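Local structure of chitin oligosaccahride binding protein NagB1 (Paenibacillus sp. FPU-7, 7EHP) at residues M171-L175 with F204-L210; D275-G281 with L347-A352. The protein binds chitin oligosaccharides, N,N'-diacetylchitobiose and its trimeric homologue, as an extracellular solute-binding protein that probably hands them to an ABC transporter. All blocks are in the same frame, centred on the assembly; numbering follows the deposited sequence.

Contact 1. Residues M171-L175 with F204-L210; sequences MLNTL and FKRYDTL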
ATOM      1  N   MET A 171       1.183   6.385  -7.847  1.00 18.41           N
ATOM      2  CA  MET A 171       1.642   7.742  -8.148  1.00 18.03           C
ATOM      3  C   MET A 171       0.480   8.670  -8.469  1.00 17.23           C
ATOM      4  O   MET A 171       0.538   9.870  -8.164  1.00 15.19           O
ATOM      5  CB  MET A 171       2.650   7.730  -9.298  1.00 16.42           C
ATOM      6  CG  MET A 171       3.273   9.104  -9.491  1.00 21.22           C
ATOM      7  SD  MET A 171       4.114   9.368 -11.050  1.00 22.16           S
ATOM      8  CE  MET A 171       5.546   8.313 -10.881  1.00 17.89           C
ATOM      9  N   LEU A 172      -0.587   8.136  -9.057  1.00 13.61           N
ATOM     10  CA  LEU A 172      -1.747   8.958  -9.358  1.00 16.31           C
ATOM     11  C   LEU A 172      -2.336   9.533  -8.088  1.00 17.21           C
ATOM     12  O   LEU A 172      -2.779  10.688  -8.070  1.00 17.01           O
ATOM     13  CB  LEU A 172      -2.781   8.145 -10.144  1.00 12.41           C
ATOM     14  CG  LEU A 172      -4.108   8.772 -10.579  1.00 11.43           C
ATOM     15  CD1 LEU A 172      -3.885   9.874 -11.660  1.00 16.62           C
ATOM     16  CD2 LEU A 172      -5.064   7.706 -11.085  1.00 14.27           C
ATOM     17  N   ASN A 173      -2.329   8.757  -7.009  1.00 15.15           N
ATOM     18  CA  ASN A 173      -3.045   9.095  -5.791  1.00 19.06           C
ATOM     19  C   ASN A 173      -2.514  10.444  -5.402  1.00 16.81           C
ATOM     20  O   ASN A 173      -3.208  11.409  -5.106  1.00 19.05           O
ATOM     21  CB  ASN A 173      -2.626   8.351  -4.472  1.00 22.57           C
ATOM     22  CG  ASN A 173      -3.774   8.338  -3.516  1.00 26.51           C
ATOM     23  OD1 ASN A 173      -4.840   8.169  -4.070  1.00 42.32           O
ATOM     24  ND2 ASN A 173      -3.647   9.102  -2.308  1.00 42.89           N
ATOM     25  N   THR A 174      -1.179  10.351  -5.304  1.00 12.60           N
ATOM     26  CA  THR A 174      -0.335  11.456  -4.800  1.00 16.08           C
ATOM     27  C   THR A 174      -0.337  12.639  -5.747  1.00 17.80           C
ATOM     28  O   THR A 174      -0.275  13.790  -5.300  1.00 15.35           O
ATOM     29  CB  THR A 174       1.119  10.980  -4.614  1.00 16.96           C
ATOM     30  OG1 THR A 174       1.263  10.068  -3.523  1.00 21.01           O
ATOM     31  CG2 THR A 174       2.097  12.160  -4.435  1.00 17.69           C
ATOM     32  N   LEU A 175      -0.440  12.383  -7.054  1.00 13.98           N
ATOM     33  CA  LEU A 175      -0.467  13.511  -7.973  1.00 16.29           C
ATOM     34  C   LEU A 175      -1.746  14.325  -7.816  1.00 17.06           C
ATOM     35  O   LEU A 175      -1.677  15.550  -7.724  1.00 21.67           O
ATOM     36  CB  LEU A 175      -0.288  13.022  -9.408  1.00 15.68           C
ATOM     37  CG  LEU A 175       1.187  13.005  -9.829  1.00 20.77           C
ATOM     38  CD1 LEU A 175       1.344  12.388 -11.223  1.00 17.19           C
ATOM     39  CD2 LEU A 175       1.739  14.425  -9.802  1.00 21.80           C
ATOM     40  N   PHE A 204      -4.258  14.586 -12.718  1.00 15.52           N
ATOM     41  CA  PHE A 204      -4.395  13.600 -13.791  1.00 19.25           C
ATOM     42  C   PHE A 204      -3.636  14.040 -15.037  1.00 19.08           C
ATOM     43  O   PHE A 204      -2.986  13.218 -15.705  1.00 19.57           O
ATOM     44  CB  PHE A 204      -5.877  13.367 -14.128  1.00 16.24           C
ATOM     45  CG  PHE A 204      -6.574  12.375 -13.203  1.00 17.31           C
ATOM     46  CD1 PHE A 204      -6.947  12.739 -11.917  1.00 15.08           C
ATOM     47  CD2 PHE A 204      -6.854  11.080 -13.630  1.00 15.92           C
ATOM     48  CE1 PHE A 204      -7.584  11.828 -11.059  1.00 15.84           C
ATOM     49  CE2 PHE A 204      -7.480  10.159 -12.791  1.00 17.94           C
ATOM     50  CZ  PHE A 204      -7.858  10.529 -11.500  1.00 11.09           C
ATOM     51  N   LYS A 205      -3.699  15.337 -15.370  1.00 16.62           N
ATOM     52  CA  LYS A 205      -3.004  15.813 -16.569  1.00 19.36           C
ATOM     53  C   LYS A 205      -1.498  15.773 -16.378  1.00 17.25           C
ATOM     54  O   LYS A 205      -0.747  15.562 -17.346  1.00 14.54           O
ATOM     55  CB  LYS A 205      -3.473  17.230 -16.936  1.00 16.27           C
ATOM     56  CG  LYS A 205      -4.892  17.273 -17.498  1.00 18.91           C
ATOM     57  CD  LYS A 205      -5.281  18.673 -17.969  1.00 24.82           C
ATOM     58  CE  LYS A 205      -5.771  19.521 -16.809  1.00 28.28           C
ATOM     59  NZ  LYS A 205      -6.801  20.490 -17.254  1.00 34.38           N
ATOM     60  N   ARG A 206      -1.041  15.942 -15.134  1.00 17.96           N
ATOM     61  CA  ARG A 206       0.387  15.832 -14.850  1.00 21.66           C
ATOM     62  C   ARG A 206       0.856  14.404 -15.023  1.00 16.00           C
ATOM     63  O   ARG A 206       1.958  14.158 -15.513  1.00 16.82           O
ATOM     64  CB  ARG A 206       0.681  16.308 -13.429  1.00 18.97           C
ATOM     65  CG  ARG A 206       0.720  17.819 -13.310  1.00 20.69           C
ATOM     66  CD  ARG A 206       0.803  18.247 -11.861  1.00 25.31           C
ATOM     67  NE  ARG A 206       0.624  19.690 -11.727  1.00 31.40           N
ATOM     68  CZ  ARG A 206       1.569  20.582 -11.998  1.00 32.49           C
ATOM     69  NH1 ARG A 206       2.768  20.178 -12.424  1.00 30.10           N
ATOM     70  NH2 ARG A 206       1.314  21.878 -11.848  1.00 30.34           N
ATOM     71  N   TYR A 207       0.047  13.461 -14.556  1.00 21.88           N
ATOM     72  CA  TYR A 207       0.323  12.050 -14.755  1.00 20.23           C
ATOM     73  C   TYR A 207       0.386  11.727 -16.241  1.00 14.25           C
ATOM     74  O   TYR A 207       1.307  11.040 -16.702  1.00 17.46           O
ATOM     75  CB  TYR A 207      -0.776  11.253 -14.053  1.00 15.32           C
ATOM     76  CG  TYR A 207      -0.623   9.745 -14.014  1.00 14.10           C
ATOM     77  CD1 TYR A 207      -0.917   8.951 -15.131  1.00 16.33           C
ATOM     78  CD2 TYR A 207      -0.257   9.104 -12.832  1.00 17.13           C
ATOM     79  CE1 TYR A 207      -0.808   7.550 -15.068  1.00 16.23           C
ATOM     80  CE2 TYR A 207      -0.153   7.720 -12.757  1.00 16.38           C
ATOM     81  CZ  TYR A 207      -0.427   6.948 -13.859  1.00 15.94           C
ATOM     82  OH  TYR A 207      -0.315   5.566 -13.734  1.00 20.17           O
ATOM     83  N   ASP A 208      -0.605  12.211 -17.003  1.00 16.37           N
ATOM     84  CA  ASP A 208      -0.634  12.003 -18.449  1.00 16.84           C
ATOM     85  C   ASP A 208       0.597  12.604 -19.125  1.00 18.71           C
ATOM     86  O   ASP A 208       1.112  12.048 -20.102  1.00 18.35           O
ATOM     87  CB  ASP A 208      -1.917  12.606 -19.033  1.00 17.21           C
ATOM     88  CG  ASP A 208      -2.317  11.983 -20.372  1.00 22.62           C
ATOM     89  OD1 ASP A 208      -1.938  10.827 -20.663  1.00 20.87           O
ATOM     90  OD2 ASP A 208      -3.028  12.659 -21.136  1.00 24.82           O
ATOM     91  N   THR A 209       1.087  13.744 -18.618  1.00 16.23           N
ATOM     92  CA  THR A 209       2.319  14.320 -19.158  1.00 19.34           C
ATOM     93  C   THR A 209       3.476  13.340 -19.000  1.00 16.86           C
ATOM     94  O   THR A 209       4.287  13.164 -19.911  1.00 13.24           O
ATOM     95  CB  THR A 209       2.623  15.666 -18.467  1.00 20.10           C
ATOM     96  OG1 THR A 209       1.735  16.690 -18.949  1.00 18.49           O
ATOM     97  CG2 THR A 209       4.062  16.112 -18.715  1.00 16.47           C
ATOM     98  N   LEU A 210       3.554  12.671 -17.851  1.00 16.51           N
ATOM     99  CA  LEU A 210       4.578  11.648 -17.659  1.00 15.90           C
ATOM    100  C   LEU A 210       4.422  10.530 -18.678  1.00 15.25           C
ATOM    101  O   LEU A 210       5.417   9.998 -19.193  1.00 15.99           O
ATOM    102  CB  LEU A 210       4.487  11.090 -16.233  1.00 10.34           C
ATOM    103  CG  LEU A 210       4.812  12.054 -15.094  1.00 12.68           C
ATOM    104  CD1 LEU A 210       4.814  11.280 -13.770  1.00 14.37           C
ATOM    105  CD2 LEU A 210       6.144  12.743 -15.297  1.00 14.01           C
TER
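Leu-172 lays its forked end over the ring of Phe-204: CD1 sits 3.8 Å from the centroid of that ring and 11° off its normal, a CH-pi contact, while CD2 lies nearer the rim by CE2 and CZ. With CG anti to the backbone N (chi1 179°), the leucine brings both methyls onto the aromatic. Phe-204 starts out pointing away from helix 165-180, and only the end of its side chain comes back to meet the leucine. Tyr-207 packs against the same leucine. Its CE2 comes within 3.7 Å of Leu-172 CB, and the ring leans obliquely against that residue. At the ring's edge stands Leu-175, whose CD1 is 3.7 Å from Tyr-207 CB and whose side chain runs at about a right angle to that of the tyrosine. Leu-175 CD2 also rests on the aliphatic root of Arg-206, by CB at 4.2 Å; the charged end of the arginine leads away to a salt bridge with Asp-202 and a cation-pi contact with Trp-140. Further along, Met-171, extended as far as its sulfur, brings SD to 3.4 Å from CD1 of Leu-210, a close approach.

Helices 165-180 and 198-213 form part of the helical packing of one lobe, as in other solute-binding proteins of this fold, and the axes of the two segments pass 9.2 Å apart, at 135°. Met-369 of helix 359-373 packs against Leu-172, Phe-204 and Tyr-207, adding a third helix to the cluster. No hydrogen bond or salt bridge spans the two segments, which implies that they meet through the fit of methyls, thioether and rings.

Contact 2. Residues D275-G281 with L347-A352; sequences DGMINGG and LRQFPA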
ATOM      1  N   ASP A 275       0.827  20.066  -1.442  1.00 26.57           N
ATOM      2  CA  ASP A 275       2.269  20.105  -1.264  1.00 26.19           C
ATOM      3  C   ASP A 275       2.607  19.826   0.195  1.00 24.38           C
ATOM      4  O   ASP A 275       1.816  20.098   1.104  1.00 22.22           O
ATOM      5  CB  ASP A 275       2.853  21.454  -1.691  1.00 23.64           C
ATOM      6  CG  ASP A 275       2.896  21.624  -3.201  1.00 29.62           C
ATOM      7  OD1 ASP A 275       2.502  20.685  -3.917  1.00 30.33           O
ATOM      8  OD2 ASP A 275       3.345  22.684  -3.685  1.00 31.42           O
ATOM      9  N   GLY A 276       3.792  19.252   0.406  1.00 24.73           N
ATOM     10  CA  GLY A 276       4.300  18.987   1.726  1.00 24.44           C
ATOM     11  C   GLY A 276       3.740  17.757   2.393  1.00 32.68           C
ATOM     12  O   GLY A 276       4.114  17.476   3.539  1.00 37.38           O
ATOM     13  N   MET A 277       2.857  17.016   1.731  1.00 25.31           N
ATOM     14  CA  MET A 277       2.275  15.822   2.324  1.00 22.76           C
ATOM     15  C   MET A 277       2.822  14.569   1.655  1.00 25.30           C
ATOM     16  O   MET A 277       3.368  14.608   0.550  1.00 26.43           O
ATOM     17  CB  MET A 277       0.748  15.837   2.228  1.00 26.61           C
ATOM     18  CG  MET A 277       0.130  17.201   2.408  1.00 29.03           C
ATOM     19  SD  MET A 277      -1.654  17.084   2.311  1.00 35.12           S
ATOM     20  CE  MET A 277      -2.004  16.129   3.766  1.00 31.35           C
ATOM     21  N   ILE A 278       2.672  13.448   2.344  1.00 23.67           N
ATOM     22  CA  ILE A 278       3.110  12.163   1.823  1.00 23.67           C
ATOM     23  C   ILE A 278       1.994  11.160   2.052  1.00 18.03           C
ATOM     24  O   ILE A 278       1.257  11.236   3.038  1.00 20.16           O
ATOM     25  CB  ILE A 278       4.446  11.693   2.464  1.00 22.61           C
ATOM     26  CG1 ILE A 278       5.034  10.506   1.689  1.00 19.48           C
ATOM     27  CG2 ILE A 278       4.266  11.362   3.950  1.00 28.19           C
ATOM     28  CD1 ILE A 278       6.511  10.198   2.038  1.00 20.11           C
ATOM     29  N   ASN A 279       1.853  10.239   1.105  1.00 18.75           N
ATOM     30  CA  ASN A 279       0.905   9.137   1.218  1.00 19.12           C
ATOM     31  C   ASN A 279       1.430   8.113   2.230  1.00 19.14           C
ATOM     32  O   ASN A 279       2.527   7.567   2.066  1.00 17.25           O
ATOM     33  CB  ASN A 279       0.700   8.516  -0.169  1.00 19.14           C
ATOM     34  CG  ASN A 279      -0.321   7.388  -0.189  1.00 17.98           C
ATOM     35  OD1 ASN A 279      -0.288   6.528  -1.076  1.00 21.29           O
ATOM     36  ND2 ASN A 279      -1.238   7.392   0.765  1.00 16.34           N
ATOM     37  N   GLY A 280       0.660   7.860   3.278  1.00 19.49           N
ATOM     38  CA  GLY A 280       1.091   6.915   4.290  1.00 22.54           C
ATOM     39  C   GLY A 280       0.004   6.674   5.308  1.00 21.41           C
ATOM     40  O   GLY A 280      -0.936   7.464   5.440  1.00 19.87           O
ATOM     41  N   GLY A 281       0.141   5.563   6.031  1.00 19.59           N
ATOM     42  CA  GLY A 281      -0.803   5.265   7.087  1.00 17.86           C
ATOM     43  C   GLY A 281      -0.645   3.841   7.584  1.00 19.74           C
ATOM     44  O   GLY A 281       0.333   3.158   7.278  1.00 20.82           O
ATOM     45  N   LEU A 347       6.444  14.178   7.391  1.00 46.47           N
ATOM     46  CA  LEU A 347       5.522  15.105   6.748  1.00 39.95           C
ATOM     47  C   LEU A 347       4.076  14.778   7.104  1.00 32.53           C
ATOM     48  O   LEU A 347       3.753  13.698   7.603  1.00 34.50           O
ATOM     49  CB  LEU A 347       5.687  15.077   5.225  1.00 34.92           C
ATOM     50  CG  LEU A 347       7.107  14.928   4.683  1.00 42.20           C
ATOM     51  CD1 LEU A 347       7.112  14.832   3.154  1.00 33.78           C
ATOM     52  CD2 LEU A 347       7.988  16.077   5.168  1.00 45.54           C
ATOM     53  N   ARG A 348       3.201  15.742   6.842  1.00 31.15           N
ATOM     54  CA  ARG A 348       1.771  15.520   6.990  1.00 32.44           C
ATOM     55  C   ARG A 348       1.329  14.388   6.070  1.00 30.43           C
ATOM     56  O   ARG A 348       1.846  14.229   4.961  1.00 29.48           O
ATOM     57  CB  ARG A 348       1.016  16.805   6.666  1.00 40.31           C
ATOM     58  CG  ARG A 348       0.846  17.746   7.853  1.00 43.14           C
ATOM     59  CD  ARG A 348      -0.057  18.881   7.457  1.00 36.88           C
ATOM     60  NE  ARG A 348       0.529  19.567   6.315  1.00 44.49           N
ATOM     61  CZ  ARG A 348      -0.112  19.788   5.175  1.00 52.22           C
ATOM     62  NH1 ARG A 348      -1.369  19.369   5.037  1.00 47.98           N
ATOM     63  NH2 ARG A 348       0.505  20.414   4.174  1.00 46.41           N
ATOM     64  N   GLN A 349       0.382  13.581   6.534  1.00 28.29           N
ATOM     65  CA  GLN A 349       0.096  12.316   5.871  1.00 28.45           C
ATOM     66  C   GLN A 349      -1.345  12.232   5.411  1.00 24.26           C
ATOM     67  O   GLN A 349      -2.247  12.788   6.038  1.00 28.97           O
ATOM     68  CB  GLN A 349       0.402  11.140   6.791  1.00 32.25           C
ATOM     69  CG  GLN A 349       1.671  11.365   7.541  1.00 34.67           C
ATOM     70  CD  GLN A 349       2.420  10.104   7.758  1.00 37.06           C
ATOM     71  OE1 GLN A 349       1.843   9.015   7.750  1.00 41.49           O
ATOM     72  NE2 GLN A 349       3.734  10.222   7.882  1.00 44.85           N
ATOM     73  N   PHE A 350      -1.546  11.513   4.311  1.00 18.54           N
ATOM     74  CA  PHE A 350      -2.885  11.159   3.882  1.00 19.44           C
ATOM     75  C   PHE A 350      -2.943   9.668   3.588  1.00 19.03           C
ATOM     76  O   PHE A 350      -1.938   9.070   3.184  1.00 19.96           O
ATOM     77  CB  PHE A 350      -3.328  11.979   2.649  1.00 16.97           C
ATOM     78  CG  PHE A 350      -2.391  11.918   1.468  1.00 20.57           C
ATOM     79  CD1 PHE A 350      -1.283  12.760   1.388  1.00 21.99           C
ATOM     80  CD2 PHE A 350      -2.664  11.088   0.391  1.00 17.98           C
ATOM     81  CE1 PHE A 350      -0.435  12.733   0.283  1.00 21.73           C
ATOM     82  CE2 PHE A 350      -1.821  11.060  -0.713  1.00 18.42           C
ATOM     83  CZ  PHE A 350      -0.704  11.879  -0.766  1.00 18.79           C
ATOM     84  N   PRO A 351      -4.087   9.033   3.811  1.00 18.34           N
ATOM     85  CA  PRO A 351      -4.196   7.596   3.545  1.00 18.02           C
ATOM     86  C   PRO A 351      -4.356   7.327   2.054  1.00 17.89           C
ATOM     87  O   PRO A 351      -4.617   8.225   1.255  1.00 16.91           O
ATOM     88  CB  PRO A 351      -5.447   7.176   4.332  1.00 15.21           C
ATOM     89  CG  PRO A 351      -6.273   8.414   4.417  1.00 17.66           C
ATOM     90  CD  PRO A 351      -5.283   9.564   4.487  1.00 18.40           C
ATOM     91  N   ALA A 352      -4.173   6.063   1.682  1.00 15.91           N
ATOM     92  CA  ALA A 352      -4.414   5.678   0.297  1.00 16.51           C
ATOM     93  C   ALA A 352      -5.881   5.895  -0.038  1.00 17.06           C
ATOM     94  O   ALA A 352      -6.760   5.675   0.800  1.00 18.46           O
ATOM     95  CB  ALA A 352      -4.034   4.210   0.086  1.00 15.80           C
TER
HETATM   96  O   HOH W   1       4.006  18.181   5.887  1.00 32.08           O
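Ile-278 and its neighbours are joined to 347-352 first by main-chain hydrogen bonds. Ile-278 N donates to Arg-348 O at 2.9 Å, nearly along the C=O axis, and Ile-278 O accepts from Phe-350 N. Gly-280 N then bonds to Phe-350 O at 2.9 Å. That oxygen is gripped twice, for Asn-279 ND2 reaches it from the opposite face of the carbonyl plane, at 3.0 Å and 36° out of it. With CG anti to the backbone N (chi1 -177°), the asparagine swings its amide toward 347-352, and the oxygen lies in the amide plane. Water 1 extends the ladder, accepting a hydrogen bond from Arg-348 N and donating one to Gly-276 O.

These bonds make a parallel pairing in which the short strand 348-350 adds to strand 277-288 of the mixed central sheet. On the other flank of strand 277-288, Asn-279 and Gly-281 have backbone bonds to Glu-120 and Phe-118 of strand 109-125. Just past the short strand, Ala-352 touches a bound N-acetylglucosamine and is part of the sugar pocket.

Side-chain contacts divide between the two faces. On one, the rotation of Phe-350 (chi1 54°) folds its ring back across the neighbouring strand, under Asn-279, whose CA stands 3.7 Å above the ring centre. Met-277 CB meets the same ring at its edge, 3.8 Å from CD1. Were this phenylalanine an alanine, a gap would probably open beneath Asn-279 CA and Met-277 CB would lose its aromatic neighbour. The same methionine covers one face of the Arg-348 guanidinium with CG. On the other face, Ile-278 and Gln-349 run side by side, with Gln-349 OE1 hydrogen-bonded to Tyr-117, and Leu-347 CD1 approaches Ile-278 CB to 4.2 Å.

In the fold
From the N terminus, the chain reaches helix 165-180 well before either loop closes. Contact 1 closes the first, a mainly helical excursion of 28 residues that ends when helix 198-213 returns to pack on its predecessor. Only afterwards does strand 277-288 begin, and contact 2 closes a longer loop of 65 residues when strand 348-350 comes alongside it. The two loops are therefore in series and neither nest nor cross. Their centres lie 16 Å apart, yet helix 165-180 bridges them: Asn-173 and Thr-174, which take no part in contact 1, pack against Phe-350 and Asn-279, so helix 165-180 is joined to the sheet beside the sugar pocket.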